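PDB 1IQ0: arginyl-trna synthetase from Thermus thermophilus, which probably attaches L-arginine to its cognate tRNA(Arg), using ATP and releasing AMP and diphosphate. Local coordinates for residues 150-155 / 238-243; 479-484 / 572-577. One frame throughout, in Å; residues are numbered along the deposited sequence.

Contact 1: residues 150-155 / 238-243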
ATOM      1  N   ASP A 150      -9.184  18.886  -1.630  1.00 17.57           N
ATOM      2  CA  ASP A 150      -8.955  20.190  -2.254  1.00 19.42           C
ATOM      3  C   ASP A 150     -10.317  20.836  -2.537  1.00 17.63           C
ATOM      4  O   ASP A 150     -10.787  20.861  -3.672  1.00 18.26           O
ATOM      5  CB  ASP A 150      -8.163  20.014  -3.560  1.00 12.76           C
ATOM      6  CG  ASP A 150      -7.698  21.350  -4.155  1.00 18.31           C
ATOM      7  OD1 ASP A 150      -8.091  22.403  -3.632  1.00 19.80           O
ATOM      8  OD2 ASP A 150      -6.942  21.351  -5.152  1.00 21.11           O
ATOM      9  N   ASP A 151     -10.953  21.356  -1.498  1.00 14.23           N
ATOM     10  CA  ASP A 151     -12.271  21.954  -1.655  1.00 17.51           C
ATOM     11  C   ASP A 151     -12.298  23.366  -2.234  1.00 18.51           C
ATOM     12  O   ASP A 151     -13.372  23.929  -2.395  1.00 17.18           O
ATOM     13  CB  ASP A 151     -13.013  21.951  -0.316  1.00 16.94           C
ATOM     14  CG  ASP A 151     -12.327  22.799   0.726  1.00 26.02           C
ATOM     15  OD1 ASP A 151     -13.038  23.445   1.523  1.00 28.19           O
ATOM     16  OD2 ASP A 151     -11.077  22.809   0.753  1.00 23.63           O
ATOM     17  N   THR A 152     -11.133  23.936  -2.544  1.00 19.89           N
ATOM     18  CA  THR A 152     -11.079  25.280  -3.113  1.00 19.98           C
ATOM     19  C   THR A 152     -10.493  25.233  -4.518  1.00 19.27           C
ATOM     20  O   THR A 152     -10.125  26.265  -5.082  1.00 20.57           O
ATOM     21  CB  THR A 152     -10.189  26.236  -2.271  1.00 19.70           C
ATOM     22  OG1 THR A 152      -8.824  25.809  -2.345  1.00 21.69           O
ATOM     23  CG2 THR A 152     -10.629  26.242  -0.822  1.00 15.03           C
ATOM     24  N   GLY A 153     -10.412  24.038  -5.087  1.00 15.19           N
ATOM     25  CA  GLY A 153      -9.817  23.905  -6.408  1.00 16.81           C
ATOM     26  C   GLY A 153     -10.697  24.307  -7.573  1.00 20.51           C
ATOM     27  O   GLY A 153     -11.920  24.263  -7.489  1.00 20.69           O
ATOM     28  N   ARG A 154     -10.060  24.705  -8.669  1.00 25.43           N
ATOM     29  CA  ARG A 154     -10.783  25.097  -9.867  1.00 27.84           C
ATOM     30  C   ARG A 154     -11.678  23.961 -10.355  1.00 25.49           C
ATOM     31  O   ARG A 154     -12.765  24.207 -10.876  1.00 26.14           O
ATOM     32  CB  ARG A 154      -9.810  25.493 -10.981  1.00 30.20           C
ATOM     33  CG  ARG A 154     -10.515  25.818 -12.296  1.00 38.39           C
ATOM     34  CD  ARG A 154      -9.556  26.242 -13.397  1.00 43.91           C
ATOM     35  NE  ARG A 154      -9.476  27.694 -13.533  1.00 49.37           N
ATOM     36  CZ  ARG A 154      -8.865  28.494 -12.669  1.00 49.40           C
ATOM     37  NH1 ARG A 154      -8.275  27.984 -11.597  1.00 52.33           N
ATOM     38  NH2 ARG A 154      -8.840  29.805 -12.875  1.00 47.76           N
ATOM     39  N   GLN A 155     -11.231  22.717 -10.192  1.00 22.56           N
ATOM     40  CA  GLN A 155     -12.036  21.583 -10.638  1.00 24.81           C
ATOM     41  C   GLN A 155     -13.372  21.531  -9.905  1.00 22.54           C
ATOM     42  O   GLN A 155     -14.405  21.242 -10.514  1.00 20.63           O
ATOM     43  CB  GLN A 155     -11.271  20.269 -10.461  1.00 29.34           C
ATOM     44  CG  GLN A 155     -10.050  20.167 -11.365  1.00 33.76           C
ATOM     45  CD  GLN A 155     -10.371  20.512 -12.815  1.00 39.74           C
ATOM     46  OE1 GLN A 155     -11.159  19.829 -13.473  1.00 42.29           O
ATOM     47  NE2 GLN A 155      -9.763  21.588 -13.315  1.00 40.82           N
ATOM     48  N   VAL A 238      -8.279  16.295   5.644  1.00 20.78           N
ATOM     49  CA  VAL A 238      -7.755  17.641   5.780  1.00 18.24           C
ATOM     50  C   VAL A 238      -8.231  18.432   4.571  1.00 20.14           C
ATOM     51  O   VAL A 238      -7.950  18.068   3.427  1.00 19.87           O
ATOM     52  CB  VAL A 238      -6.211  17.677   5.845  1.00 15.33           C
ATOM     53  CG1 VAL A 238      -5.735  19.111   5.740  1.00 10.14           C
ATOM     54  CG2 VAL A 238      -5.734  17.092   7.173  1.00 12.46           C
ATOM     55  N   TRP A 239      -8.960  19.511   4.839  1.00 20.47           N
ATOM     56  CA  TRP A 239      -9.506  20.370   3.796  1.00 17.81           C
ATOM     57  C   TRP A 239      -8.612  21.574   3.491  1.00 16.00           C
ATOM     58  O   TRP A 239      -8.092  22.232   4.395  1.00 17.36           O
ATOM     59  CB  TRP A 239     -10.913  20.858   4.206  1.00 14.57           C
ATOM     60  CG  TRP A 239     -11.920  19.738   4.410  1.00 18.93           C
ATOM     61  CD1 TRP A 239     -11.832  18.711   5.306  1.00 18.05           C
ATOM     62  CD2 TRP A 239     -13.134  19.518   3.674  1.00 19.77           C
ATOM     63  NE1 TRP A 239     -12.905  17.867   5.174  1.00 16.24           N
ATOM     64  CE2 TRP A 239     -13.720  18.335   4.179  1.00 19.86           C
ATOM     65  CE3 TRP A 239     -13.780  20.203   2.635  1.00 19.90           C
ATOM     66  CZ2 TRP A 239     -14.927  17.816   3.679  1.00 19.68           C
ATOM     67  CZ3 TRP A 239     -14.983  19.690   2.136  1.00 20.19           C
ATOM     68  CH2 TRP A 239     -15.541  18.506   2.660  1.00 19.23           C
ATOM     69  N   GLU A 240      -8.442  21.863   2.203  1.00 15.09           N
ATOM     70  CA  GLU A 240      -7.639  22.996   1.776  1.00 19.12           C
ATOM     71  C   GLU A 240      -8.100  24.295   2.457  1.00 24.68           C
ATOM     72  O   GLU A 240      -7.271  25.091   2.908  1.00 24.21           O
ATOM     73  CB  GLU A 240      -7.716  23.140   0.251  1.00 14.97           C
ATOM     74  CG  GLU A 240      -6.944  24.333  -0.317  1.00 16.68           C
ATOM     75  CD  GLU A 240      -5.457  24.284   0.004  1.00 23.56           C
ATOM     76  OE1 GLU A 240      -4.877  23.181   0.030  1.00 23.31           O
ATOM     77  OE2 GLU A 240      -4.861  25.352   0.214  1.00 19.09           O
ATOM     78  N   SER A 241      -9.413  24.520   2.534  1.00 17.38           N
ATOM     79  CA  SER A 241      -9.913  25.739   3.179  1.00 16.29           C
ATOM     80  C   SER A 241      -9.494  25.828   4.648  1.00 17.07           C
ATOM     81  O   SER A 241      -9.297  26.926   5.172  1.00 16.84           O
ATOM     82  CB  SER A 241     -11.442  25.854   3.053  1.00 18.57           C
ATOM     83  OG  SER A 241     -12.110  24.734   3.592  1.00 20.45           O
ATOM     84  N   ASP A 242      -9.363  24.687   5.321  1.00 19.99           N
ATOM     85  CA  ASP A 242      -8.912  24.697   6.719  1.00 21.49           C
ATOM     86  C   ASP A 242      -7.404  24.964   6.751  1.00 22.74           C
ATOM     87  O   ASP A 242      -6.897  25.593   7.678  1.00 22.00           O
ATOM     88  CB  ASP A 242      -9.223  23.365   7.405  1.00 13.59           C
ATOM     89  CG  ASP A 242     -10.709  23.183   7.662  1.00 17.05           C
ATOM     90  OD1 ASP A 242     -11.216  22.048   7.511  1.00 17.02           O
ATOM     91  OD2 ASP A 242     -11.366  24.178   8.020  1.00 16.29           O
ATOM     92  N   ILE A 243      -6.689  24.483   5.737  1.00 18.71           N
ATOM     93  CA  ILE A 243      -5.247  24.711   5.658  1.00 19.32           C
ATOM     94  C   ILE A 243      -4.998  26.220   5.503  1.00 20.51           C
ATOM     95  O   ILE A 243      -4.041  26.763   6.054  1.00 20.03           O
ATOM     96  CB  ILE A 243      -4.616  23.942   4.461  1.00 17.15           C
ATOM     97  CG1 ILE A 243      -4.469  22.459   4.820  1.00 14.32           C
ATOM     98  CG2 ILE A 243      -3.269  24.556   4.083  1.00 15.77           C
ATOM     99  CD1 ILE A 243      -3.828  21.592   3.712  1.00 13.43           C
TER
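Asp-150 and Glu-240 bring their CA atoms to 5.1 Å, where a type I beta turn, Asp-150 to Gly-153, faces the point at which strand 236-239 runs straight into helix 240-245. The carboxylate of Asp-151 makes the main polar link. Its OD1 accepts from Ser-241 OG at 2.6 Å. Its OD2 accepts the backbone N-H of Ser-241 at 3.0 Å, with an angle of 159° at the hydrogen. Both oxygens use their syn lone pairs. OG and N of one serine each hold a different oxygen, fixing the carboxylate's rotation. The negative group lies at the N-terminal start of helix 240-245, where backbone N-H groups would probably favour it. The same carboxylate stands square to the Trp-239 ring, with OD1 3.5 Å from the ring-edge atom CE3. Replacing Asp-151 with an alanine would probably leave Ser-241 N and OG without these acceptors and open a gap beside the indole edge. The side chains of Thr-152 and Glu-240 cross at about a right angle, with Thr-152 OG1 3.1 Å from Glu-240 CG. Glu-240 bends at chi2 (60°), and its carboxylate leads off to Tyr-148 and Lys-304. Asp-150 also touches Asn-113 of the predicted 'HIGH' region. Strands 141-149 and 236-239 are parallel neighbours. The contact joins the turn after strand 141-149 to the start of helix 240-245, at the sheet's C-terminal edge, as expected of the Rossmann-type catalytic domain of class I synthetases.

Contact 2: residues 479-484 / 572-577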
ATOM      1  N   ARG A 479     -10.553 -23.595   0.111  1.00 22.67           N
ATOM      2  CA  ARG A 479     -10.310 -25.029   0.005  1.00 22.80           C
ATOM      3  C   ARG A 479      -9.698 -25.545   1.313  1.00 22.36           C
ATOM      4  O   ARG A 479     -10.140 -26.550   1.859  1.00 23.42           O
ATOM      5  CB  ARG A 479      -9.354 -25.319  -1.155  1.00 39.80           C
ATOM      6  CG  ARG A 479      -9.162 -26.802  -1.466  1.00 44.18           C
ATOM      7  CD  ARG A 479      -9.990 -27.232  -2.675  1.00 51.79           C
ATOM      8  NE  ARG A 479      -9.157 -27.641  -3.807  1.00 56.66           N
ATOM      9  CZ  ARG A 479      -8.235 -26.873  -4.382  1.00 60.30           C
ATOM     10  NH1 ARG A 479      -8.018 -25.640  -3.935  1.00 64.73           N
ATOM     11  NH2 ARG A 479      -7.529 -27.335  -5.408  1.00 56.37           N
ATOM     12  N   ALA A 480      -8.677 -24.853   1.809  1.00 24.69           N
ATOM     13  CA  ALA A 480      -8.017 -25.253   3.049  1.00 23.58           C
ATOM     14  C   ALA A 480      -9.007 -25.206   4.208  1.00 25.40           C
ATOM     15  O   ALA A 480      -9.063 -26.120   5.031  1.00 25.19           O
ATOM     16  CB  ALA A 480      -6.833 -24.329   3.337  1.00 18.17           C
ATOM     17  N   HIS A 481      -9.794 -24.139   4.261  1.00 24.79           N
ATOM     18  CA  HIS A 481     -10.779 -23.970   5.321  1.00 21.42           C
ATOM     19  C   HIS A 481     -11.868 -25.049   5.299  1.00 20.55           C
ATOM     20  O   HIS A 481     -12.324 -25.489   6.356  1.00 21.83           O
ATOM     21  CB  HIS A 481     -11.424 -22.580   5.223  1.00 23.86           C
ATOM     22  CG  HIS A 481     -12.264 -22.219   6.409  1.00 28.50           C
ATOM     23  ND1 HIS A 481     -13.560 -22.664   6.573  1.00 31.52           N
ATOM     24  CD2 HIS A 481     -11.984 -21.470   7.504  1.00 29.49           C
ATOM     25  CE1 HIS A 481     -14.042 -22.204   7.714  1.00 33.26           C
ATOM     26  NE2 HIS A 481     -13.106 -21.478   8.299  1.00 33.85           N
ATOM     27  N   SER A 482     -12.283 -25.477   4.106  1.00 19.46           N
ATOM     28  CA  SER A 482     -13.325 -26.500   4.008  1.00 22.94           C
ATOM     29  C   SER A 482     -12.862 -27.813   4.651  1.00 23.13           C
ATOM     30  O   SER A 482     -13.659 -28.534   5.243  1.00 27.63           O
ATOM     31  CB  SER A 482     -13.716 -26.745   2.544  1.00 29.50           C
ATOM     32  OG  SER A 482     -12.690 -27.439   1.856  1.00 40.04           O
ATOM     33  N   ILE A 483     -11.573 -28.113   4.533  1.00 23.02           N
ATOM     34  CA  ILE A 483     -10.999 -29.325   5.120  1.00 21.77           C
ATOM     35  C   ILE A 483     -11.102 -29.266   6.652  1.00 24.35           C
ATOM     36  O   ILE A 483     -11.491 -30.240   7.300  1.00 24.16           O
ATOM     37  CB  ILE A 483      -9.506 -29.485   4.721  1.00 23.07           C
ATOM     38  CG1 ILE A 483      -9.386 -29.626   3.202  1.00 19.98           C
ATOM     39  CG2 ILE A 483      -8.893 -30.696   5.435  1.00 23.34           C
ATOM     40  CD1 ILE A 483      -7.939 -29.614   2.682  1.00 22.53           C
ATOM     41  N   LEU A 484     -10.754 -28.118   7.222  1.00 26.76           N
ATOM     42  CA  LEU A 484     -10.816 -27.920   8.669  1.00 27.47           C
ATOM     43  C   LEU A 484     -12.263 -28.018   9.151  1.00 29.61           C
ATOM     44  O   LEU A 484     -12.545 -28.484  10.254  1.00 27.61           O
ATOM     45  CB  LEU A 484     -10.260 -26.542   9.033  1.00 23.58           C
ATOM     46  CG  LEU A 484      -8.849 -26.169   8.559  1.00 24.42           C
ATOM     47  CD1 LEU A 484      -8.535 -24.746   9.008  1.00 23.94           C
ATOM     48  CD2 LEU A 484      -7.826 -27.138   9.127  1.00 25.41           C
ATOM     49  N   SER A 572      -2.418 -23.648   9.498  1.00 19.96           N
ATOM     50  CA  SER A 572      -1.413 -22.596   9.398  1.00 21.73           C
ATOM     51  C   SER A 572      -1.484 -21.932   8.015  1.00 21.04           C
ATOM     52  O   SER A 572      -1.341 -20.713   7.890  1.00 20.32           O
ATOM     53  CB  SER A 572      -0.014 -23.172   9.636  1.00 19.46           C
ATOM     54  OG  SER A 572       0.990 -22.219   9.337  1.00 24.89           O
ATOM     55  N   LEU A 573      -1.704 -22.734   6.977  1.00 17.62           N
ATOM     56  CA  LEU A 573      -1.807 -22.189   5.628  1.00 17.68           C
ATOM     57  C   LEU A 573      -3.050 -21.315   5.447  1.00 19.10           C
ATOM     58  O   LEU A 573      -2.974 -20.256   4.830  1.00 21.49           O
ATOM     59  CB  LEU A 573      -1.845 -23.300   4.572  1.00 14.27           C
ATOM     60  CG  LEU A 573      -2.162 -22.601   3.241  1.00 22.02           C
ATOM     61  CD1 LEU A 573      -0.918 -22.500   2.394  1.00 18.15           C
ATOM     62  CD2 LEU A 573      -3.290 -23.302   2.535  1.00 22.89           C
ATOM     63  N   GLN A 574      -4.194 -21.768   5.961  1.00 19.51           N
ATOM     64  CA  GLN A 574      -5.426 -20.997   5.827  1.00 21.99           C
ATOM     65  C   GLN A 574      -5.311 -19.682   6.598  1.00 21.18           C
ATOM     66  O   GLN A 574      -5.756 -18.642   6.126  1.00 22.23           O
ATOM     67  CB  GLN A 574      -6.629 -21.797   6.334  1.00 25.96           C
ATOM     68  CG  GLN A 574      -6.770 -21.834   7.836  1.00 33.97           C
ATOM     69  CD  GLN A 574      -7.865 -20.924   8.350  1.00 35.06           C
ATOM     70  OE1 GLN A 574      -8.218 -19.928   7.717  1.00 36.89           O
ATOM     71  NE2 GLN A 574      -8.395 -21.252   9.521  1.00 33.74           N
ATOM     72  N   ARG A 575      -4.723 -19.737   7.787  1.00 20.41           N
ATOM     73  CA  ARG A 575      -4.543 -18.538   8.590  1.00 21.28           C
ATOM     74  C   ARG A 575      -3.581 -17.565   7.899  1.00 22.01           C
ATOM     75  O   ARG A 575      -3.803 -16.360   7.905  1.00 21.94           O
ATOM     76  CB  ARG A 575      -4.001 -18.897   9.974  1.00 28.93           C
ATOM     77  CG  ARG A 575      -5.033 -19.487  10.920  1.00 37.50           C
ATOM     78  CD  ARG A 575      -4.367 -19.898  12.220  1.00 41.36           C
ATOM     79  NE  ARG A 575      -5.326 -20.363  13.218  1.00 48.07           N
ATOM     80  CZ  ARG A 575      -4.985 -20.796  14.427  1.00 51.00           C
ATOM     81  NH1 ARG A 575      -3.706 -20.826  14.786  1.00 48.19           N
ATOM     82  NH2 ARG A 575      -5.920 -21.190  15.282  1.00 49.95           N
ATOM     83  N   THR A 576      -2.524 -18.095   7.293  1.00 22.04           N
ATOM     84  CA  THR A 576      -1.550 -17.249   6.609  1.00 22.79           C
ATOM     85  C   THR A 576      -2.161 -16.577   5.378  1.00 23.99           C
ATOM     86  O   THR A 576      -1.897 -15.403   5.109  1.00 21.04           O
ATOM     87  CB  THR A 576      -0.307 -18.065   6.195  1.00 23.77           C
ATOM     88  OG1 THR A 576       0.326 -18.576   7.374  1.00 22.39           O
ATOM     89  CG2 THR A 576       0.684 -17.195   5.430  1.00 21.29           C
ATOM     90  N   LEU A 577      -2.975 -17.315   4.629  1.00 21.57           N
ATOM     91  CA  LEU A 577      -3.611 -16.728   3.460  1.00 23.25           C
ATOM     92  C   LEU A 577      -4.664 -15.698   3.882  1.00 24.03           C
ATOM     93  O   LEU A 577      -4.794 -14.649   3.249  1.00 24.44           O
ATOM     94  CB  LEU A 577      -4.254 -17.810   2.597  1.00 16.81           C
ATOM     95  CG  LEU A 577      -3.281 -18.741   1.876  1.00 17.32           C
ATOM     96  CD1 LEU A 577      -4.073 -19.699   1.005  1.00 16.24           C
ATOM     97  CD2 LEU A 577      -2.298 -17.916   1.019  1.00 14.73           C
TER
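The amide of Gln-574 stands at the edge of the His-481 ring, with OE1 near the ring plane and 4.1 Å from CD2. The two planes are perpendicular, and no hydrogen bond joins them. Between these two helical segments, neither face of the imidazole has a partner. His-481 ND1 instead bonds to Arg-485, and Gln-574 OE1 has a weak bond from His-477. Leu-484 packs against the same glutamine: its CD1 lies 3.5 Å from NE2 and 3.6 Å from CG of Gln-574. The Gln-574 chain starts with CG between the backbone N and the carbonyl carbon (chi1 78°), then bends, which brings the amide within reach of both the His-481 ring edge and the Leu-484 methyl. Both helices belong to the DALR anticodon-binding domain, a helical bundle of class I synthetases. Their segment axes come within 9.0 Å, and their directions are 137° apart. Ala-480 and Gln-574 have the nearest CA atoms across the segments, 5.7 Å apart. The small CB of Ala-480 meets Leu-573 CD2 at 3.8 Å and Gln-574 CB at 3.9 Å, allowing the backbones to approach closely. Leu-573 also packs on Leu-535 and Trp-539 of helix 525-544, while Leu-484 reaches Val-570 and Gln-571, further back along helix 562-583.

In the fold
Contact 1 and contact 2 lie on opposite sides of the chain's centre. Their centres are 46 Å apart, and their nearest atoms about 31 Å. They share no helix, strand or sheet. Contact 1 comes first along the chain and is complete before contact 2 begins. It belongs to the catalytic domain, at two neighbouring parallel strands of the large mixed sheet. Contact 2 belongs to the mainly helical anticodon-binding domain and joins helix 470-487 to the last helix, 562-583. Each therefore ties together distant parts of the sequence inside its own domain. The separation is consistent with a modular monomer that handles aminoacylation and tRNA anticodon recognition in different regions.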